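Local coordinates for bradavidin 2 (Bradyrhizobium japonicum, PDB 4GGT), which probably binds biotin, as a secreted member of the avidin family built on an eight-stranded antiparallel beta barrel, at residues A[28-40]-A[48-60]. Sequence-based numbering, arbitrary orientation.
Sequences SANSGTIQGTFTN and QGIPYPAAGSVSP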
ATOM      1  N   SER A  28       9.254  10.352  -0.812  1.00 27.32           N
ATOM      2  CA  SER A  28      10.217  10.645   0.232  1.00 28.77           C
ATOM      3  C   SER A  28       9.939   9.767   1.437  1.00 30.43           C
ATOM      4  O   SER A  28       8.835   9.207   1.585  1.00 28.68           O
ATOM      5  CB  SER A  28      10.213  12.137   0.628  1.00 28.91           C
ATOM      6  OG  SER A  28       8.964  12.553   1.135  1.00 30.30           O
ATOM      7  N   ALA A  29      10.963   9.611   2.276  1.00 32.28           N
ATOM      8  CA  ALA A  29      10.831   8.849   3.509  1.00 35.10           C
ATOM      9  C   ALA A  29      11.754   9.420   4.571  1.00 37.75           C
ATOM     10  O   ALA A  29      12.357   8.672   5.357  1.00 37.87           O
ATOM     11  CB  ALA A  29      11.142   7.402   3.268  1.00 35.00           C
ATOM     12  N   ASN A  30      11.847  10.746   4.587  1.00 40.46           N
ATOM     13  CA  ASN A  30      12.777  11.438   5.474  1.00 42.76           C
ATOM     14  C   ASN A  30      12.219  11.597   6.886  1.00 43.28           C
ATOM     15  O   ASN A  30      11.011  11.870   7.088  1.00 43.48           O
ATOM     16  CB  ASN A  30      13.213  12.776   4.883  1.00 43.32           C
ATOM     17  CG  ASN A  30      12.150  13.834   5.001  1.00 45.89           C
ATOM     18  OD1 ASN A  30      12.389  14.901   5.576  1.00 49.44           O
ATOM     19  ND2 ASN A  30      10.957  13.542   4.490  1.00 47.17           N
ATOM     20  N   SER A  31      13.116  11.399   7.851  1.00 43.64           N
ATOM     21  CA  SER A  31      12.755  11.222   9.255  1.00 44.00           C
ATOM     22  C   SER A  31      11.690  10.125   9.396  1.00 43.18           C
ATOM     23  O   SER A  31      10.747  10.250  10.180  1.00 43.95           O
ATOM     24  CB  SER A  31      12.329  12.556   9.894  1.00 44.47           C
ATOM     25  OG  SER A  31      13.397  13.506   9.830  1.00 45.50           O
ATOM     26  N   GLY A  32      11.843   9.077   8.585  1.00 42.14           N
ATOM     27  CA  GLY A  32      11.044   7.853   8.679  1.00 40.47           C
ATOM     28  C   GLY A  32       9.544   8.022   8.537  1.00 39.14           C
ATOM     29  O   GLY A  32       8.766   7.199   9.025  1.00 38.98           O
ATOM     30  N   THR A  33       9.131   9.116   7.911  1.00 37.76           N
ATOM     31  CA  THR A  33       7.723   9.291   7.569  1.00 36.38           C
ATOM     32  C   THR A  33       7.612   9.006   6.087  1.00 35.02           C
ATOM     33  O   THR A  33       8.331   9.612   5.284  1.00 35.42           O
ATOM     34  CB  THR A  33       7.254  10.715   7.841  1.00 36.32           C
ATOM     35  OG1 THR A  33       8.214  11.614   7.283  1.00 40.02           O
ATOM     36  CG2 THR A  33       7.167  10.963   9.333  1.00 35.47           C
ATOM     37  N   ILE A  34       6.737   8.089   5.694  1.00 33.14           N
ATOM     38  CA  ILE A  34       6.684   7.811   4.261  1.00 30.85           C
ATOM     39  C   ILE A  34       5.620   8.652   3.559  1.00 29.57           C
ATOM     40  O   ILE A  34       4.477   8.731   4.015  1.00 29.87           O
ATOM     41  CB  ILE A  34       6.719   6.269   3.857  1.00 32.14           C
ATOM     42  CG1 ILE A  34       5.525   5.844   3.004  1.00 30.65           C
ATOM     43  CG2 ILE A  34       7.064   5.329   5.013  1.00 32.00           C
ATOM     44  CD1 ILE A  34       5.763   6.058   1.565  1.00 35.06           C
ATOM     45  N   GLN A  35       6.039   9.325   2.488  1.00 27.17           N
ATOM     46  CA  GLN A  35       5.124  10.075   1.617  1.00 25.90           C
ATOM     47  C   GLN A  35       5.071   9.307   0.309  1.00 24.06           C
ATOM     48  O   GLN A  35       6.080   9.217  -0.421  1.00 23.14           O
ATOM     49  CB  GLN A  35       5.670  11.459   1.360  1.00 27.39           C
ATOM     50  CG  GLN A  35       4.730  12.370   0.619  1.00 32.78           C
ATOM     51  CD  GLN A  35       5.387  13.670   0.185  1.00 39.79           C
ATOM     52  OE1 GLN A  35       6.630  13.836   0.236  1.00 42.62           O
ATOM     53  NE2 GLN A  35       4.556  14.616  -0.239  1.00 41.55           N
ATOM     54  N   GLY A  36       3.912   8.743   0.012  1.00 22.31           N
ATOM     55  CA  GLY A  36       3.795   7.906  -1.181  1.00 20.20           C
ATOM     56  C   GLY A  36       2.462   8.061  -1.895  1.00 19.86           C
ATOM     57  O   GLY A  36       1.568   8.761  -1.419  1.00 18.63           O
ATOM     58  N   THR A  37       2.344   7.407  -3.037  1.00 19.43           N
ATOM     59  CA  THR A  37       1.093   7.398  -3.815  1.00 20.86           C
ATOM     60  C   THR A  37       0.824   5.958  -4.209  1.00 20.41           C
ATOM     61  O   THR A  37       1.714   5.289  -4.691  1.00 21.93           O
ATOM     62  CB  THR A  37       1.244   8.285  -5.087  1.00 21.13           C
ATOM     63  OG1 THR A  37       1.476   9.638  -4.680  1.00 24.52           O
ATOM     64  CG2 THR A  37       0.006   8.214  -5.952  1.00 21.83           C
ATOM     65  N   PHE A  38      -0.405   5.486  -4.052  1.00 19.26           N
ATOM     66  CA  PHE A  38      -0.672   4.092  -4.286  1.00 18.64           C
ATOM     67  C   PHE A  38      -1.824   4.040  -5.266  1.00 18.40           C
ATOM     68  O   PHE A  38      -2.808   4.787  -5.106  1.00 18.75           O
ATOM     69  CB  PHE A  38      -1.126   3.440  -2.988  1.00 18.54           C
ATOM     70  CG  PHE A  38      -1.380   1.969  -3.101  1.00 19.01           C
ATOM     71  CD1 PHE A  38      -0.358   1.040  -2.821  1.00 19.87           C
ATOM     72  CD2 PHE A  38      -2.621   1.504  -3.516  1.00 19.06           C
ATOM     73  CE1 PHE A  38      -0.619  -0.331  -2.928  1.00 20.99           C
ATOM     74  CE2 PHE A  38      -2.888   0.154  -3.628  1.00 21.01           C
ATOM     75  CZ  PHE A  38      -1.882  -0.780  -3.337  1.00 19.95           C
ATOM     76  N   THR A  39      -1.716   3.183  -6.252  1.00 19.58           N
ATOM     77  CA  THR A  39      -2.893   2.950  -7.093  1.00 21.56           C
ATOM     78  C   THR A  39      -3.173   1.486  -7.359  1.00 21.48           C
ATOM     79  O   THR A  39      -2.287   0.720  -7.665  1.00 20.32           O
ATOM     80  CB  THR A  39      -3.077   3.996  -8.277  1.00 24.30           C
ATOM     81  OG1 THR A  39      -3.722   3.439  -9.464  1.00 25.93           O
ATOM     82  CG2 THR A  39      -1.871   4.857  -8.545  1.00 19.67           C
ATOM     83  N   ASN A  40      -4.413   1.099  -7.088  1.00 21.05           N
ATOM     84  CA  ASN A  40      -4.886  -0.259  -7.252  1.00 22.66           C
ATOM     85  C   ASN A  40      -5.292  -0.395  -8.709  1.00 23.26           C
ATOM     86  O   ASN A  40      -5.714   0.587  -9.321  1.00 23.72           O
ATOM     87  CB  ASN A  40      -6.103  -0.470  -6.321  1.00 22.62           C
ATOM     88  CG  ASN A  40      -6.780  -1.807  -6.518  1.00 23.98           C
ATOM     89  OD1 ASN A  40      -6.563  -2.755  -5.754  1.00 28.80           O
ATOM     90  ND2 ASN A  40      -7.608  -1.896  -7.550  1.00 21.86           N
ATOM     91  N   GLN A  48     -10.257   1.479  -8.402  1.00 22.83           N
ATOM     92  CA  GLN A  48      -9.079   1.137  -9.177  1.00 23.84           C
ATOM     93  C   GLN A  48      -8.721   2.280 -10.108  1.00 23.93           C
ATOM     94  O   GLN A  48      -9.592   3.010 -10.591  1.00 24.74           O
ATOM     95  CB  GLN A  48      -9.306  -0.163  -9.946  1.00 24.13           C
ATOM     96  CG  GLN A  48     -10.263  -0.058 -11.140  1.00 25.19           C
ATOM     97  CD  GLN A  48      -9.569   0.204 -12.473  1.00 28.20           C
ATOM     98  OE1 GLN A  48     -10.097   0.929 -13.338  1.00 34.33           O
ATOM     99  NE2 GLN A  48      -8.397  -0.384 -12.656  1.00 28.22           N
ATOM    100  N   GLY A  49      -7.433   2.453 -10.355  1.00 23.71           N
ATOM    101  CA  GLY A  49      -6.978   3.444 -11.297  1.00 24.00           C
ATOM    102  C   GLY A  49      -6.932   4.846 -10.743  1.00 24.63           C
ATOM    103  O   GLY A  49      -6.581   5.781 -11.452  1.00 25.30           O
ATOM    104  N   ILE A  50      -7.321   5.029  -9.490  1.00 24.41           N
ATOM    105  CA  ILE A  50      -7.196   6.363  -8.964  1.00 25.57           C
ATOM    106  C   ILE A  50      -6.079   6.375  -7.916  1.00 24.57           C
ATOM    107  O   ILE A  50      -5.992   5.448  -7.088  1.00 23.97           O
ATOM    108  CB  ILE A  50      -8.547   7.031  -8.528  1.00 27.21           C
ATOM    109  CG1 ILE A  50      -8.746   7.044  -7.059  1.00 28.50           C
ATOM    110  CG2 ILE A  50      -9.763   6.646  -9.388  1.00 27.68           C
ATOM    111  CD1 ILE A  50      -8.472   8.388  -6.574  1.00 30.39           C
ATOM    112  N   PRO A  51      -5.190   7.373  -8.016  1.00 24.94           N
ATOM    113  CA  PRO A  51      -4.062   7.470  -7.073  1.00 23.71           C
ATOM    114  C   PRO A  51      -4.510   8.020  -5.722  1.00 23.50           C
ATOM    115  O   PRO A  51      -5.262   8.998  -5.669  1.00 23.23           O
ATOM    116  CB  PRO A  51      -3.097   8.416  -7.787  1.00 24.16           C
ATOM    117  CG  PRO A  51      -4.012   9.373  -8.526  1.00 25.73           C
ATOM    118  CD  PRO A  51      -5.147   8.451  -9.029  1.00 24.84           C
ATOM    119  N   TYR A  52      -4.104   7.339  -4.650  1.00 21.64           N
ATOM    120  CA  TYR A  52      -4.379   7.783  -3.283  1.00 21.18           C
ATOM    121  C   TYR A  52      -3.101   7.961  -2.512  1.00 20.42           C
ATOM    122  O   TYR A  52      -2.107   7.275  -2.788  1.00 20.43           O
ATOM    123  CB  TYR A  52      -5.241   6.778  -2.562  1.00 22.65           C
ATOM    124  CG  TYR A  52      -6.654   6.716  -3.080  1.00 22.03           C
ATOM    125  CD1 TYR A  52      -7.076   5.638  -3.859  1.00 23.98           C
ATOM    126  CD2 TYR A  52      -7.559   7.747  -2.808  1.00 25.04           C
ATOM    127  CE1 TYR A  52      -8.348   5.562  -4.320  1.00 25.92           C
ATOM    128  CE2 TYR A  52      -8.859   7.696  -3.289  1.00 25.64           C
ATOM    129  CZ  TYR A  52      -9.242   6.593  -4.037  1.00 26.80           C
ATOM    130  OH  TYR A  52     -10.523   6.527  -4.528  1.00 29.53           O
ATOM    131  N   PRO A  53      -3.109   8.865  -1.518  1.00 20.44           N
ATOM    132  CA  PRO A  53      -1.915   8.989  -0.683  1.00 20.61           C
ATOM    133  C   PRO A  53      -1.600   7.706   0.070  1.00 20.76           C
ATOM    134  O   PRO A  53      -2.515   6.980   0.491  1.00 21.75           O
ATOM    135  CB  PRO A  53      -2.311  10.066   0.341  1.00 19.70           C
ATOM    136  CG  PRO A  53      -3.370  10.826  -0.296  1.00 21.20           C
ATOM    137  CD  PRO A  53      -4.156   9.829  -1.124  1.00 19.54           C
ATOM    138  N   ALA A  54      -0.312   7.424   0.229  1.00 20.36           N
ATOM    139  CA  ALA A  54       0.146   6.364   1.119  1.00 20.22           C
ATOM    140  C   ALA A  54       0.946   7.052   2.237  1.00 21.52           C
ATOM    141  O   ALA A  54       1.835   7.872   1.962  1.00 22.65           O
ATOM    142  CB  ALA A  54       1.003   5.342   0.393  1.00 20.68           C
ATOM    143  N   ALA A  55       0.547   6.763   3.462  1.00 20.76           N
ATOM    144  CA  ALA A  55       1.191   7.324   4.658  1.00 21.63           C
ATOM    145  C   ALA A  55       1.605   6.212   5.599  1.00 22.90           C
ATOM    146  O   ALA A  55       0.887   5.219   5.799  1.00 21.74           O
ATOM    147  CB  ALA A  55       0.245   8.244   5.375  1.00 23.32           C
ATOM    148  N   GLY A  56       2.752   6.406   6.229  1.00 23.97           N
ATOM    149  CA  GLY A  56       3.176   5.456   7.256  1.00 25.65           C
ATOM    150  C   GLY A  56       4.538   5.828   7.774  1.00 26.60           C
ATOM    151  O   GLY A  56       4.962   6.989   7.657  1.00 27.39           O
ATOM    152  N   SER A  57       5.223   4.832   8.326  1.00 28.21           N
ATOM    153  CA  SER A  57       6.499   5.044   9.018  1.00 29.74           C
ATOM    154  C   SER A  57       7.456   3.932   8.639  1.00 30.38           C
ATOM    155  O   SER A  57       7.036   2.779   8.464  1.00 28.71           O
ATOM    156  CB  SER A  57       6.293   5.025  10.537  1.00 30.02           C
ATOM    157  OG  SER A  57       5.284   5.950  10.931  1.00 34.34           O
ATOM    158  N   VAL A  58       8.735   4.288   8.504  1.00 31.16           N
ATOM    159  CA  VAL A  58       9.796   3.303   8.289  1.00 32.73           C
ATOM    160  C   VAL A  58      10.808   3.420   9.420  1.00 34.24           C
ATOM    161  O   VAL A  58      11.126   4.520   9.877  1.00 33.64           O
ATOM    162  CB  VAL A  58      10.432   3.380   6.856  1.00 32.76           C
ATOM    163  CG1 VAL A  58      10.871   4.789   6.489  1.00 33.29           C
ATOM    164  CG2 VAL A  58      11.567   2.357   6.676  1.00 32.13           C
ATOM    165  N   SER A  59      11.249   2.265   9.908  1.00 35.69           N
ATOM    166  CA  SER A  59      12.159   2.193  11.037  1.00 37.21           C
ATOM    167  C   SER A  59      13.177   1.113  10.752  1.00 37.93           C
ATOM    168  O   SER A  59      13.041   0.376   9.767  1.00 38.01           O
ATOM    169  CB  SER A  59      11.388   1.831  12.304  1.00 37.35           C
ATOM    170  OG  SER A  59      10.970   0.476  12.274  1.00 37.68           O
ATOM    171  N   PRO A  60      14.206   0.996  11.623  1.00 39.03           N
ATOM    172  CA  PRO A  60      15.129  -0.130  11.533  1.00 39.45           C
ATOM    173  C   PRO A  60      14.410  -1.485  11.539  1.00 39.53           C
ATOM    174  O   PRO A  60      14.908  -2.434  10.937  1.00 40.33           O
ATOM    175  CB  PRO A  60      16.001   0.027  12.790  1.00 39.63           C
ATOM    176  CG  PRO A  60      15.254   1.003  13.682  1.00 40.14           C
ATOM    177  CD  PRO A  60      14.554   1.905  12.733  1.00 39.26           C
TER
HETATM  178  O   HOH W   1      -6.533   2.883  -6.460  1.00 23.08           O
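Gly32 opens the pairing of strands 33-39 and 51-59: its carbonyl O accepts Val58 N at 3.0 Å, and Val58 CG1 packs on its CA. A CB at this positive-phi position would collide with Val58 O. Ile34 N then bonds Gly56 O almost straight (171°), while Ile34 CG2 lies 4.1 Å from Val58 CG1. At Gly36 the strands exchange two bonds with Ala54, whose methyl rests 3.8 Å from Gly36 C; a side chain on Gly36 would strike Ile34 CD1. Thr37 turns to the other face; its OG1 stands beside the backbone N (chi1 -63°) and hydrogen-bonds Trp27 NE1 of strand 23-28, which leaves CG2 anti to that N and alongside Pro51 CB at 3.6 Å. Phe38 and Tyr52 form a hydrogen-bonded antiparallel pair. Thr39 lies beside Pro51 on the same face as Thr37, its CG2 3.8 Å from Pro51 CB; a glycine here would remove this methyl and is likely to open a gap beside Pro51 CA and CB. Asn40 O takes Gly49 N at 2.7 Å, and a water joins Asn40 N to Ile50 O; Asn40 itself contacts biotin in another structure of this protein. This hairpin belongs to the up-and-down avidin barrel: strand 23-28 borders 33-39, strand 62-69 borders 51-59, and Phe38 reaches inward to Trp78, near the biotin-binding Asn18 and Asp109.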